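NDP-N-acetyl-D-galactosaminuronic acid dehydrogenase (Methanosarcina mazei Go1, PDB 3G79) probably catalyses the NAD-dependent, two-step oxidation of UDP-N-acetyl-D-mannosamine to the corresponding uronate. Local coordinates at residues M26-I31 with V183-L188; A34-D39 with N191-D196; R197-I202 with E212-V217. One frame throughout, in Å; residues are numbered along the deposited sequence.

Contact 1 of 3, residues M26-I31 with V183-L188; sequences MGYVGI and VMVGRL
Tyr28 and Val185 meet at about a right angle, the valine methyl CG1 resting 3.9 Å from the ring atom CD2 in an oblique approach. Alongside, Val29 and Val183 pair methyl to methyl, CG1 to CG1, also at 3.9 Å. Leu188 completes the first shell, its CD2 4.4 Å from Tyr28 CB. The same methyl is modelled only 2.9 Å from Tyr28 O, too short to be trusted in detail. The ring gets to Val185 because Tyr28 CG sits between the backbone N and the carbonyl carbon (chi1 65°).

Behind these apolar touches the backbones are fixed by polar groups. A type II turn runs from Met184 to Arg187, closed by Arg187 N to Met184 O, with Gly186 taking the positive phi of its third position. Glu73 then holds both the turn and the start of the next helix, OE1 accepting from Gly186 N and OE2 from Leu188 N. Across the way, Gln110 OE1 bonds Tyr28 N.

Residues 26-31 carry two glycines of what is probably the dinucleotide-binding Gly-rich turn of a Rossmann fold. That turn links strand 20-24 to helix 30-39. Facing it, residues 183-188 belong to the loop that leads from strand 175-178 into helix 188-194.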
ATOM      1  N   MET A  26     -30.755  15.456 -13.758  1.00 27.74           N
ATOM      2  CA  MET A  26     -31.663  15.093 -12.687  1.00 28.35           C
ATOM      3  C   MET A  26     -31.672  13.564 -12.407  1.00 31.27           C
ATOM      4  O   MET A  26     -32.688  12.885 -12.553  1.00 30.88           O
ATOM      5  CB  MET A  26     -33.043  15.713 -12.908  1.00 25.73           C
ATOM      6  CG  MET A  26     -33.057  17.252 -12.779  1.00 26.98           C
ATOM      7  SD  MET A  26     -32.393  17.976 -11.228  1.00 22.61           S
ATOM      8  CE  MET A  26     -33.843  18.510 -10.524  1.00 26.60           C
ATOM      9  N   GLY A  27     -30.512  13.048 -11.977  1.00 34.08           N
ATOM     10  CA  GLY A  27     -30.317  11.611 -11.733  1.00 36.34           C
ATOM     11  C   GLY A  27     -30.022  11.256 -10.283  1.00 38.51           C
ATOM     12  O   GLY A  27     -30.264  12.061  -9.371  1.00 38.29           O
ATOM     13  N   TYR A  28     -29.483  10.057 -10.047  1.00 40.70           N
ATOM     14  CA  TYR A  28     -29.280   9.652  -8.663  1.00 42.76           C
ATOM     15  C   TYR A  28     -28.409  10.639  -7.866  1.00 42.53           C
ATOM     16  O   TYR A  28     -28.716  10.881  -6.703  1.00 44.24           O
ATOM     17  CB  TYR A  28     -28.947   8.145  -8.467  1.00 45.30           C
ATOM     18  CG  TYR A  28     -27.639   7.618  -9.034  1.00 61.27           C
ATOM     19  CD1 TYR A  28     -27.573   7.054 -10.318  1.00 47.15           C
ATOM     20  CD2 TYR A  28     -26.477   7.623  -8.268  1.00 47.03           C
ATOM     21  CE1 TYR A  28     -26.356   6.560 -10.849  1.00 61.33           C
ATOM     22  CE2 TYR A  28     -25.251   7.123  -8.781  1.00 61.54           C
ATOM     23  CZ  TYR A  28     -25.207   6.604 -10.072  1.00 47.36           C
ATOM     24  OH  TYR A  28     -24.011   6.122 -10.559  1.00 61.53           O
ATOM     25  N   VAL A  29     -27.414  11.270  -8.506  1.00 40.26           N
ATOM     26  CA  VAL A  29     -26.500  12.250  -7.873  1.00 37.20           C
ATOM     27  C   VAL A  29     -26.867  13.732  -8.031  1.00 35.36           C
ATOM     28  O   VAL A  29     -26.619  14.545  -7.138  1.00 34.90           O
ATOM     29  CB  VAL A  29     -25.030  12.088  -8.367  1.00 36.83           C
ATOM     30  CG1 VAL A  29     -24.378  10.885  -7.736  1.00 44.32           C
ATOM     31  CG2 VAL A  29     -24.959  11.985  -9.865  1.00 43.82           C
ATOM     32  N   GLY A  30     -27.443  14.102  -9.171  1.00 33.53           N
ATOM     33  CA  GLY A  30     -27.705  15.504  -9.419  1.00 31.34           C
ATOM     34  C   GLY A  30     -28.896  15.997  -8.616  1.00 30.76           C
ATOM     35  O   GLY A  30     -28.977  17.193  -8.282  1.00 30.44           O
ATOM     36  N   ILE A  31     -29.837  15.108  -8.302  1.00 29.84           N
ATOM     37  CA  ILE A  31     -30.986  15.547  -7.491  1.00 29.19           C
ATOM     38  C   ILE A  31     -30.556  15.891  -6.030  1.00 29.76           C
ATOM     39  O   ILE A  31     -30.872  16.979  -5.538  1.00 29.11           O
ATOM     40  CB  ILE A  31     -32.157  14.564  -7.525  1.00 27.69           C
ATOM     41  CG1 ILE A  31     -32.491  14.204  -8.983  1.00 40.32           C
ATOM     42  CG2 ILE A  31     -33.342  15.156  -6.741  1.00 39.75           C
ATOM     43  CD1 ILE A  31     -33.927  13.691  -9.286  1.00 27.13           C
ATOM     44  N   VAL A 183     -19.689   8.300  -3.977  1.00 51.81           N
ATOM     45  CA  VAL A 183     -21.038   8.316  -3.467  1.00 53.33           C
ATOM     46  C   VAL A 183     -21.601   6.902  -3.663  1.00 55.37           C
ATOM     47  O   VAL A 183     -21.140   6.176  -4.567  1.00 56.06           O
ATOM     48  CB  VAL A 183     -21.841   9.359  -4.278  1.00 53.30           C
ATOM     49  CG1 VAL A 183     -23.245   8.893  -4.597  1.00 44.33           C
ATOM     50  CG2 VAL A 183     -21.822  10.720  -3.574  1.00 44.00           C
ATOM     51  N   MET A 184     -22.547   6.484  -2.810  1.00 56.03           N
ATOM     52  CA  MET A 184     -23.380   5.303  -3.124  1.00 56.47           C
ATOM     53  C   MET A 184     -24.845   5.499  -2.792  1.00 54.21           C
ATOM     54  O   MET A 184     -25.187   6.224  -1.849  1.00 52.87           O
ATOM     55  CB  MET A 184     -22.839   3.973  -2.549  1.00 59.00           C
ATOM     56  CG  MET A 184     -22.156   4.034  -1.183  1.00 73.94           C
ATOM     57  SD  MET A 184     -21.706   2.392  -0.504  1.00 63.06           S
ATOM     58  CE  MET A 184     -23.303   1.835   0.138  1.00 73.83           C
ATOM     59  N   VAL A 185     -25.703   4.864  -3.597  1.00 53.44           N
ATOM     60  CA  VAL A 185     -27.150   4.920  -3.387  1.00 52.77           C
ATOM     61  C   VAL A 185     -27.458   4.378  -1.995  1.00 52.06           C
ATOM     62  O   VAL A 185     -26.685   3.565  -1.464  1.00 50.64           O
ATOM     63  CB  VAL A 185     -27.946   4.171  -4.469  1.00 52.93           C
ATOM     64  CG1 VAL A 185     -27.959   4.977  -5.763  1.00 69.63           C
ATOM     65  CG2 VAL A 185     -27.374   2.767  -4.700  1.00 70.05           C
ATOM     66  N   GLY A 186     -28.558   4.856  -1.402  1.00 52.06           N
ATOM     67  CA  GLY A 186     -28.867   4.565  -0.002  1.00 52.34           C
ATOM     68  C   GLY A 186     -28.056   5.409   0.985  1.00 52.64           C
ATOM     69  O   GLY A 186     -28.472   5.589   2.144  1.00 52.53           O
ATOM     70  N   ARG A 187     -26.903   5.915   0.530  1.00 52.32           N
ATOM     71  CA  ARG A 187     -26.026   6.759   1.348  1.00 52.75           C
ATOM     72  C   ARG A 187     -25.711   8.127   0.673  1.00 51.07           C
ATOM     73  O   ARG A 187     -24.621   8.679   0.862  1.00 50.40           O
ATOM     74  CB  ARG A 187     -24.708   6.018   1.676  1.00 54.10           C
ATOM     75  CG  ARG A 187     -24.777   4.733   2.554  1.00 72.26           C
ATOM     76  CD  ARG A 187     -23.332   4.313   3.009  1.00 56.51           C
ATOM     77  NE  ARG A 187     -23.153   2.904   3.392  1.00 72.64           N
ATOM     78  CZ  ARG A 187     -21.979   2.251   3.399  1.00 58.38           C
ATOM     79  NH1 ARG A 187     -20.849   2.853   3.039  1.00 72.58           N
ATOM     80  NH2 ARG A 187     -21.931   0.977   3.775  1.00 72.71           N
ATOM     81  N   LEU A 188     -26.652   8.653  -0.119  1.00 49.60           N
ATOM     82  CA  LEU A 188     -26.393   9.852  -0.956  1.00 48.04           C
ATOM     83  C   LEU A 188     -26.162  11.152  -0.152  1.00 46.84           C
ATOM     84  O   LEU A 188     -25.105  11.794  -0.267  1.00 47.24           O
ATOM     85  CB  LEU A 188     -27.487  10.052  -2.025  1.00 47.08           C
ATOM     86  CG  LEU A 188     -27.295   9.701  -3.524  1.00 62.10           C
ATOM     87  CD1 LEU A 188     -26.311   8.608  -3.786  1.00 46.83           C
ATOM     88  CD2 LEU A 188     -28.613   9.343  -4.230  1.00 46.95           C
TER

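Contact 2 of 3, residues A34-D39 with N191-D196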
ATOM      1  N   ALA A  34     -28.333  19.108  -6.170  1.00 30.75           N
ATOM      2  CA  ALA A  34     -29.060  20.344  -6.451  1.00 30.27           C
ATOM      3  C   ALA A  34     -29.811  20.720  -5.218  1.00 30.74           C
ATOM      4  O   ALA A  34     -29.977  21.888  -4.884  1.00 31.25           O
ATOM      5  CB  ALA A  34     -30.042  20.149  -7.565  1.00 30.52           C
ATOM      6  N   VAL A  35     -30.240  19.708  -4.505  1.00 31.13           N
ATOM      7  CA  VAL A  35     -31.232  19.938  -3.484  1.00 32.31           C
ATOM      8  C   VAL A  35     -30.529  20.265  -2.164  1.00 33.05           C
ATOM      9  O   VAL A  35     -31.074  20.984  -1.318  1.00 33.58           O
ATOM     10  CB  VAL A  35     -32.210  18.744  -3.511  1.00 32.95           C
ATOM     11  CG1 VAL A  35     -32.567  18.259  -2.172  1.00 29.98           C
ATOM     12  CG2 VAL A  35     -33.423  19.068  -4.412  1.00 27.97           C
ATOM     13  N   LEU A  36     -29.278  19.808  -2.043  1.00 32.49           N
ATOM     14  CA  LEU A  36     -28.425  20.193  -0.942  1.00 32.03           C
ATOM     15  C   LEU A  36     -28.015  21.669  -1.081  1.00 31.09           C
ATOM     16  O   LEU A  36     -28.089  22.434  -0.102  1.00 31.50           O
ATOM     17  CB  LEU A  36     -27.193  19.287  -0.910  1.00 33.10           C
ATOM     18  CG  LEU A  36     -26.998  18.137   0.084  1.00 30.57           C
ATOM     19  CD1 LEU A  36     -28.183  17.881   0.965  1.00 33.63           C
ATOM     20  CD2 LEU A  36     -26.616  16.877  -0.652  1.00 33.39           C
ATOM     21  N   PHE A  37     -27.619  22.070  -2.294  1.00 28.90           N
ATOM     22  CA  PHE A  37     -27.320  23.471  -2.581  1.00 27.79           C
ATOM     23  C   PHE A  37     -28.511  24.352  -2.197  1.00 28.14           C
ATOM     24  O   PHE A  37     -28.332  25.377  -1.552  1.00 29.36           O
ATOM     25  CB  PHE A  37     -27.070  23.700  -4.075  1.00 26.92           C
ATOM     26  CG  PHE A  37     -25.750  23.187  -4.595  1.00 29.35           C
ATOM     27  CD1 PHE A  37     -24.560  23.381  -3.881  1.00 25.21           C
ATOM     28  CD2 PHE A  37     -25.696  22.573  -5.861  1.00 25.10           C
ATOM     29  CE1 PHE A  37     -23.337  22.915  -4.405  1.00 29.50           C
ATOM     30  CE2 PHE A  37     -24.491  22.120  -6.398  1.00 29.28           C
ATOM     31  CZ  PHE A  37     -23.303  22.272  -5.660  1.00 24.96           C
ATOM     32  N   ALA A  38     -29.726  23.951  -2.583  1.00 26.99           N
ATOM     33  CA  ALA A  38     -30.881  24.810  -2.374  1.00 27.19           C
ATOM     34  C   ALA A  38     -31.237  24.946  -0.868  1.00 28.54           C
ATOM     35  O   ALA A  38     -31.768  25.965  -0.431  1.00 26.83           O
ATOM     36  CB  ALA A  38     -32.099  24.349  -3.240  1.00 26.40           C
ATOM     37  N   ASP A  39     -30.895  23.932  -0.074  1.00 30.96           N
ATOM     38  CA  ASP A  39     -31.137  23.981   1.377  1.00 32.10           C
ATOM     39  C   ASP A  39     -30.101  24.840   2.114  1.00 32.93           C
ATOM     40  O   ASP A  39     -30.328  25.242   3.232  1.00 32.99           O
ATOM     41  CB  ASP A  39     -31.154  22.559   1.988  1.00 31.81           C
ATOM     42  CG  ASP A  39     -31.674  22.552   3.419  1.00 51.74           C
ATOM     43  OD1 ASP A  39     -31.020  21.909   4.295  1.00 32.79           O
ATOM     44  OD2 ASP A  39     -32.724  23.223   3.668  1.00 31.41           O
ATOM     45  N   ASN A 191     -22.934  10.980   2.217  1.00 44.91           N
ATOM     46  CA  ASN A 191     -21.707  10.921   1.412  1.00 44.80           C
ATOM     47  C   ASN A 191     -21.304  12.323   0.936  1.00 44.16           C
ATOM     48  O   ASN A 191     -20.198  12.776   1.196  1.00 44.69           O
ATOM     49  CB  ASN A 191     -21.868   9.971   0.218  1.00 44.91           C
ATOM     50  CG  ASN A 191     -21.815   8.497   0.613  1.00 48.79           C
ATOM     51  OD1 ASN A 191     -21.935   7.635  -0.241  1.00 44.34           O
ATOM     52  ND2 ASN A 191     -21.627   8.211   1.895  1.00 44.27           N
ATOM     53  N   ILE A 192     -22.219  13.012   0.257  1.00 42.47           N
ATOM     54  CA  ILE A 192     -21.962  14.369  -0.196  1.00 40.53           C
ATOM     55  C   ILE A 192     -21.572  15.285   0.977  1.00 39.15           C
ATOM     56  O   ILE A 192     -20.676  16.114   0.835  1.00 39.93           O
ATOM     57  CB  ILE A 192     -23.182  14.956  -0.930  1.00 40.42           C
ATOM     58  CG1 ILE A 192     -23.645  14.015  -2.064  1.00 38.87           C
ATOM     59  CG2 ILE A 192     -22.883  16.397  -1.403  1.00 38.89           C
ATOM     60  CD1 ILE A 192     -24.841  14.473  -2.782  1.00 39.47           C
ATOM     61  N   ARG A 193     -22.233  15.126   2.125  1.00 36.60           N
ATOM     62  CA  ARG A 193     -22.003  15.979   3.301  1.00 34.20           C
ATOM     63  C   ARG A 193     -20.757  15.620   4.107  1.00 32.94           C
ATOM     64  O   ARG A 193     -20.107  16.505   4.624  1.00 32.15           O
ATOM     65  CB  ARG A 193     -23.176  15.895   4.281  1.00 33.25           C
ATOM     66  CG  ARG A 193     -24.447  16.574   3.835  1.00 27.95           C
ATOM     67  CD  ARG A 193     -25.649  16.223   4.746  1.00 32.83           C
ATOM     68  NE  ARG A 193     -26.703  17.211   4.593  1.00 26.35           N
ATOM     69  CZ  ARG A 193     -28.005  16.971   4.702  1.00 33.45           C
ATOM     70  NH1 ARG A 193     -28.438  15.748   4.961  1.00 26.32           N
ATOM     71  NH2 ARG A 193     -28.881  17.962   4.566  1.00 25.15           N
ATOM     72  N   GLU A 194     -20.463  14.329   4.264  1.00 33.24           N
ATOM     73  CA  GLU A 194     -19.400  13.892   5.198  1.00 33.55           C
ATOM     74  C   GLU A 194     -18.079  13.516   4.496  1.00 35.61           C
ATOM     75  O   GLU A 194     -16.992  13.645   5.073  1.00 36.64           O
ATOM     76  CB  GLU A 194     -19.904  12.785   6.115  1.00 31.76           C
ATOM     77  CG  GLU A 194     -21.138  13.222   6.965  1.00 32.35           C
ATOM     78  CD  GLU A 194     -21.938  12.099   7.595  1.00 30.99           C
ATOM     79  OE1 GLU A 194     -21.540  10.924   7.469  1.00 32.87           O
ATOM     80  OE2 GLU A 194     -22.991  12.384   8.234  1.00 32.88           O
ATOM     81  N   HIS A 195     -18.170  13.097   3.242  1.00 34.80           N
ATOM     82  CA  HIS A 195     -16.991  12.843   2.450  1.00 34.99           C
ATOM     83  C   HIS A 195     -16.263  14.153   2.102  1.00 34.01           C
ATOM     84  O   HIS A 195     -16.883  15.113   1.645  1.00 34.08           O
ATOM     85  CB  HIS A 195     -17.399  12.115   1.172  1.00 36.81           C
ATOM     86  CG  HIS A 195     -17.778  10.673   1.367  1.00 41.03           C
ATOM     87  ND1 HIS A 195     -17.938  10.086   2.615  1.00 38.89           N
ATOM     88  CD2 HIS A 195     -18.024   9.694   0.458  1.00 38.43           C
ATOM     89  CE1 HIS A 195     -18.253   8.810   2.462  1.00 39.80           C
ATOM     90  NE2 HIS A 195     -18.316   8.548   1.166  1.00 40.41           N
ATOM     91  N   ASP A 196     -14.958  14.204   2.335  1.00 33.24           N
ATOM     92  CA  ASP A 196     -14.140  15.306   1.847  1.00 33.36           C
ATOM     93  C   ASP A 196     -14.368  15.375   0.372  1.00 34.04           C
ATOM     94  O   ASP A 196     -14.648  14.365  -0.247  1.00 34.87           O
ATOM     95  CB  ASP A 196     -12.658  15.060   2.120  1.00 34.07           C
ATOM     96  CG  ASP A 196     -12.307  15.154   3.599  1.00 44.02           C
ATOM     97  OD1 ASP A 196     -11.297  14.552   3.985  1.00 34.90           O
ATOM     98  OD2 ASP A 196     -13.030  15.817   4.379  1.00 34.91           O
TER
HETATM   99  O   HOH W   1     -29.142  20.344   4.298  1.00 25.74           O
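Leu36 divides its two methyls between Ile192 and Arg193, and both of them pack closely. CD2 lies 3.7 Å from Ile192 CD1 and 3.8 Å from Ile192 CG2, so one methyl rests against both branches of its partner. Ile192 offers both because CG1 lies beside its backbone N (chi1 -53°) and CG2 beside the carbonyl carbon. The other methyl, Leu36 CD1, lies over one face of the Arg193 guanidinium, 3.5 Å above the plane and offset toward the rim; the arginine chain runs out extended from CG to NE to bring that group there. Leu36 chi2 (5°) is nearly eclipsed, so the exact methyl positions are uncertain. Leu80 of helix 77-86 also touches this leucine.

The two helices belong to the Rossmann-type NAD-binding domain. Helix 30-39 follows the first strand, 20-24, and helix 188-194 comes between strands 175-178 and 197-201; Leu36 and Ile192 are where the two helices meet.

The loose side begins at Asp39. Its OD1 stands at the edge of the Arg193 guanidinium, near the plane, but 4.5 Å from NH2, beyond a salt bridge. A water modelled between them, in place to donate to Asp39 OD1 and accept from Arg193 NH2, lies implausibly close to both, so the bridge is doubtful. The stronger partner of Asp39 is Lys83, salt-bridged to OD2.

Contact 3 of 3, residues R197-I202 with E212-V217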
ATOM      1  N   ARG A 197     -14.297  16.572  -0.193  1.00 34.57           N
ATOM      2  CA  ARG A 197     -14.723  16.812  -1.567  1.00 33.90           C
ATOM      3  C   ARG A 197     -13.534  17.365  -2.333  1.00 33.29           C
ATOM      4  O   ARG A 197     -13.015  18.447  -2.005  1.00 33.64           O
ATOM      5  CB  ARG A 197     -15.888  17.811  -1.554  1.00 34.80           C
ATOM      6  CG  ARG A 197     -16.631  18.076  -2.894  1.00 27.10           C
ATOM      7  CD  ARG A 197     -17.315  16.801  -3.346  1.00 34.93           C
ATOM      8  NE  ARG A 197     -17.737  16.904  -4.726  1.00 28.42           N
ATOM      9  CZ  ARG A 197     -18.936  17.328  -5.134  1.00 35.01           C
ATOM     10  NH1 ARG A 197     -19.853  17.659  -4.253  1.00 27.24           N
ATOM     11  NH2 ARG A 197     -19.209  17.419  -6.437  1.00 27.28           N
ATOM     12  N   ILE A 198     -13.067  16.614  -3.326  1.00 32.15           N
ATOM     13  CA  ILE A 198     -11.960  17.094  -4.173  1.00 31.10           C
ATOM     14  C   ILE A 198     -12.515  18.196  -5.115  1.00 29.41           C
ATOM     15  O   ILE A 198     -13.544  18.004  -5.802  1.00 27.95           O
ATOM     16  CB  ILE A 198     -11.418  15.946  -5.026  1.00 31.63           C
ATOM     17  CG1 ILE A 198     -11.125  14.692  -4.183  1.00 28.33           C
ATOM     18  CG2 ILE A 198     -10.307  16.387  -5.931  1.00 27.11           C
ATOM     19  CD1 ILE A 198     -10.198  14.842  -3.018  1.00 33.99           C
ATOM     20  N   VAL A 199     -11.873  19.359  -5.129  1.00 27.76           N
ATOM     21  CA  VAL A 199     -12.369  20.439  -5.993  1.00 25.02           C
ATOM     22  C   VAL A 199     -11.159  20.996  -6.662  1.00 23.85           C
ATOM     23  O   VAL A 199     -10.262  21.506  -5.980  1.00 25.74           O
ATOM     24  CB  VAL A 199     -13.125  21.541  -5.200  1.00 25.13           C
ATOM     25  CG1 VAL A 199     -13.441  22.773  -6.073  1.00 18.52           C
ATOM     26  CG2 VAL A 199     -14.412  20.986  -4.634  1.00 21.44           C
ATOM     27  N   GLY A 200     -11.109  20.891  -7.983  1.00 21.95           N
ATOM     28  CA  GLY A 200      -9.944  21.352  -8.722  1.00 23.40           C
ATOM     29  C   GLY A 200     -10.297  22.282  -9.851  1.00 25.24           C
ATOM     30  O   GLY A 200     -11.102  21.921 -10.738  1.00 24.80           O
ATOM     31  N   GLY A 201      -9.719  23.493  -9.815  1.00 25.73           N
ATOM     32  CA  GLY A 201     -10.050  24.514 -10.825  1.00 25.29           C
ATOM     33  C   GLY A 201      -8.954  24.498 -11.846  1.00 25.97           C
ATOM     34  O   GLY A 201      -7.868  23.984 -11.571  1.00 26.05           O
ATOM     35  N   ILE A 202      -9.226  25.049 -13.020  1.00 27.49           N
ATOM     36  CA  ILE A 202      -8.220  25.143 -14.086  1.00 28.99           C
ATOM     37  C   ILE A 202      -7.127  26.208 -13.828  1.00 29.91           C
ATOM     38  O   ILE A 202      -6.125  26.276 -14.547  1.00 30.10           O
ATOM     39  CB  ILE A 202      -8.866  25.377 -15.473  1.00 28.68           C
ATOM     40  CG1 ILE A 202      -9.533  26.748 -15.541  1.00 27.91           C
ATOM     41  CG2 ILE A 202      -9.848  24.283 -15.784  1.00 26.65           C
ATOM     42  CD1 ILE A 202     -10.048  27.105 -16.938  1.00 28.40           C
ATOM     43  N   GLU A 212     -16.080  27.940  -2.792  1.00 27.25           N
ATOM     44  CA  GLU A 212     -17.241  28.690  -2.312  1.00 28.21           C
ATOM     45  C   GLU A 212     -18.572  27.998  -2.622  1.00 28.72           C
ATOM     46  O   GLU A 212     -19.557  28.132  -1.861  1.00 28.95           O
ATOM     47  CB  GLU A 212     -17.251  30.091  -2.913  1.00 29.58           C
ATOM     48  CG  GLU A 212     -15.934  30.851  -2.767  1.00 40.22           C
ATOM     49  CD  GLU A 212     -15.939  32.205  -3.477  1.00 32.24           C
ATOM     50  OE1 GLU A 212     -17.012  32.666  -3.950  1.00 40.47           O
ATOM     51  OE2 GLU A 212     -14.842  32.805  -3.580  1.00 40.95           O
ATOM     52  N   LEU A 213     -18.598  27.264  -3.737  1.00 27.69           N
ATOM     53  CA  LEU A 213     -19.803  26.597  -4.171  1.00 26.50           C
ATOM     54  C   LEU A 213     -20.020  25.405  -3.274  1.00 26.60           C
ATOM     55  O   LEU A 213     -21.139  25.089  -2.935  1.00 26.21           O
ATOM     56  CB  LEU A 213     -19.678  26.161  -5.638  1.00 25.18           C
ATOM     57  CG  LEU A 213     -20.846  25.430  -6.246  1.00 21.57           C
ATOM     58  CD1 LEU A 213     -22.124  26.261  -6.108  1.00 25.14           C
ATOM     59  CD2 LEU A 213     -20.571  25.031  -7.721  1.00 25.71           C
ATOM     60  N   TYR A 214     -18.935  24.759  -2.861  1.00 26.94           N
ATOM     61  CA  TYR A 214     -19.075  23.503  -2.092  1.00 26.83           C
ATOM     62  C   TYR A 214     -18.921  23.547  -0.562  1.00 25.48           C
ATOM     63  O   TYR A 214     -19.365  22.629   0.101  1.00 25.44           O
ATOM     64  CB  TYR A 214     -18.190  22.387  -2.687  1.00 27.14           C
ATOM     65  CG  TYR A 214     -18.642  21.979  -4.078  1.00 30.27           C
ATOM     66  CD1 TYR A 214     -19.732  21.101  -4.259  1.00 27.69           C
ATOM     67  CD2 TYR A 214     -18.003  22.464  -5.207  1.00 26.78           C
ATOM     68  CE1 TYR A 214     -20.164  20.738  -5.531  1.00 29.87           C
ATOM     69  CE2 TYR A 214     -18.439  22.090  -6.480  1.00 30.28           C
ATOM     70  CZ  TYR A 214     -19.514  21.231  -6.632  1.00 26.72           C
ATOM     71  OH  TYR A 214     -19.962  20.891  -7.918  1.00 30.72           O
ATOM     72  N   SER A 215     -18.287  24.565  -0.008  1.00 25.43           N
ATOM     73  CA  SER A 215     -18.128  24.643   1.447  1.00 26.95           C
ATOM     74  C   SER A 215     -19.473  24.626   2.186  1.00 28.64           C
ATOM     75  O   SER A 215     -19.586  23.933   3.191  1.00 29.77           O
ATOM     76  CB  SER A 215     -17.279  25.857   1.878  1.00 27.10           C
ATOM     77  OG  SER A 215     -15.887  25.565   1.767  1.00 38.32           O
ATOM     78  N   PRO A 216     -20.508  25.345   1.683  1.00 28.31           N
ATOM     79  CA  PRO A 216     -21.715  25.405   2.509  1.00 29.05           C
ATOM     80  C   PRO A 216     -22.547  24.123   2.656  1.00 31.21           C
ATOM     81  O   PRO A 216     -23.337  24.029   3.582  1.00 32.23           O
ATOM     82  CB  PRO A 216     -22.537  26.522   1.869  1.00 28.00           C
ATOM     83  CG  PRO A 216     -21.547  27.361   1.197  1.00 19.68           C
ATOM     84  CD  PRO A 216     -20.492  26.416   0.682  1.00 27.65           C
ATOM     85  N   VAL A 217     -22.405  23.143   1.786  1.00 32.02           N
ATOM     86  CA  VAL A 217     -23.165  21.901   1.994  1.00 32.28           C
ATOM     87  C   VAL A 217     -22.373  20.884   2.818  1.00 32.40           C
ATOM     88  O   VAL A 217     -22.918  19.892   3.305  1.00 33.25           O
ATOM     89  CB  VAL A 217     -23.615  21.263   0.644  1.00 33.18           C
ATOM     90  CG1 VAL A 217     -24.165  22.344  -0.316  1.00 31.57           C
ATOM     91  CG2 VAL A 217     -22.474  20.496  -0.014  1.00 31.30           C
TER
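Tyr214 reaches from helix 204-214 back to strand 197-201, where Arg197 and Val199 receive it. Its CB points at the strand, and with CG beside the backbone N, anti to the carbonyl carbon (chi1 -66°), the ring is carried to both strand residues. CD2 meets the methyl Val199 CG2 at 3.9 Å. CD1 lies over one face of the Arg197 guanidinium, 3.4 Å from NH1, and CE1 comes to 3.3 Å from the same nitrogen. Farther out CZ is 3.8 Å from Arg197 NH2, and at the tip OH hydrogen-bonds to Glu146 OE2. The two flat groups are not parallel: their planes stand 58° apart.

Arg197 comes to the ring by a bend at chi2 (64°), and its far end is fixed by others. NE bonds to Pro180 O, while NH2 bonds to Ala179 O and makes a salt bridge with the same Glu146 OE2. The Tyr214 contact packs the helix of a beta-alpha-beta unit (197-201, 204-214, 223-227) on its first strand. With an alanine in place of Tyr214, Glu146 would probably lose the hydroxyl partner and the guanidinium its aromatic neighbour, leaving a gap beside Val199. The buried cation is thus met by two carbonyls and a carboxylate, and Glu146 OE2 ties arginine and tyrosine together through one shared oxygen.

Contacts 1 and 2 sit side by side along helix 30-39, centres 10 Å apart, and their segments alternate in the chain. They are joined by a probable hydrogen bond, Met184 N to Asn191 OD1 at 2.9 Å. Contact 3 lies 11 Å from contact 2, centre to centre. Phe37 bridges these two, its CZ 3.5 Å from Tyr214 CE1 and its CD1 3.7 Å from Val217 CG1. Contacts 1 and 3, with centres 18 Å apart and nearest atoms about 7 Å apart, do not touch. Contact 1 includes the probable NAD-binding Gly-rich turn, contact 2 continues the same helix away from it, and contact 3, joining strand 197-201 to helix 204-214, lies farther from that turn.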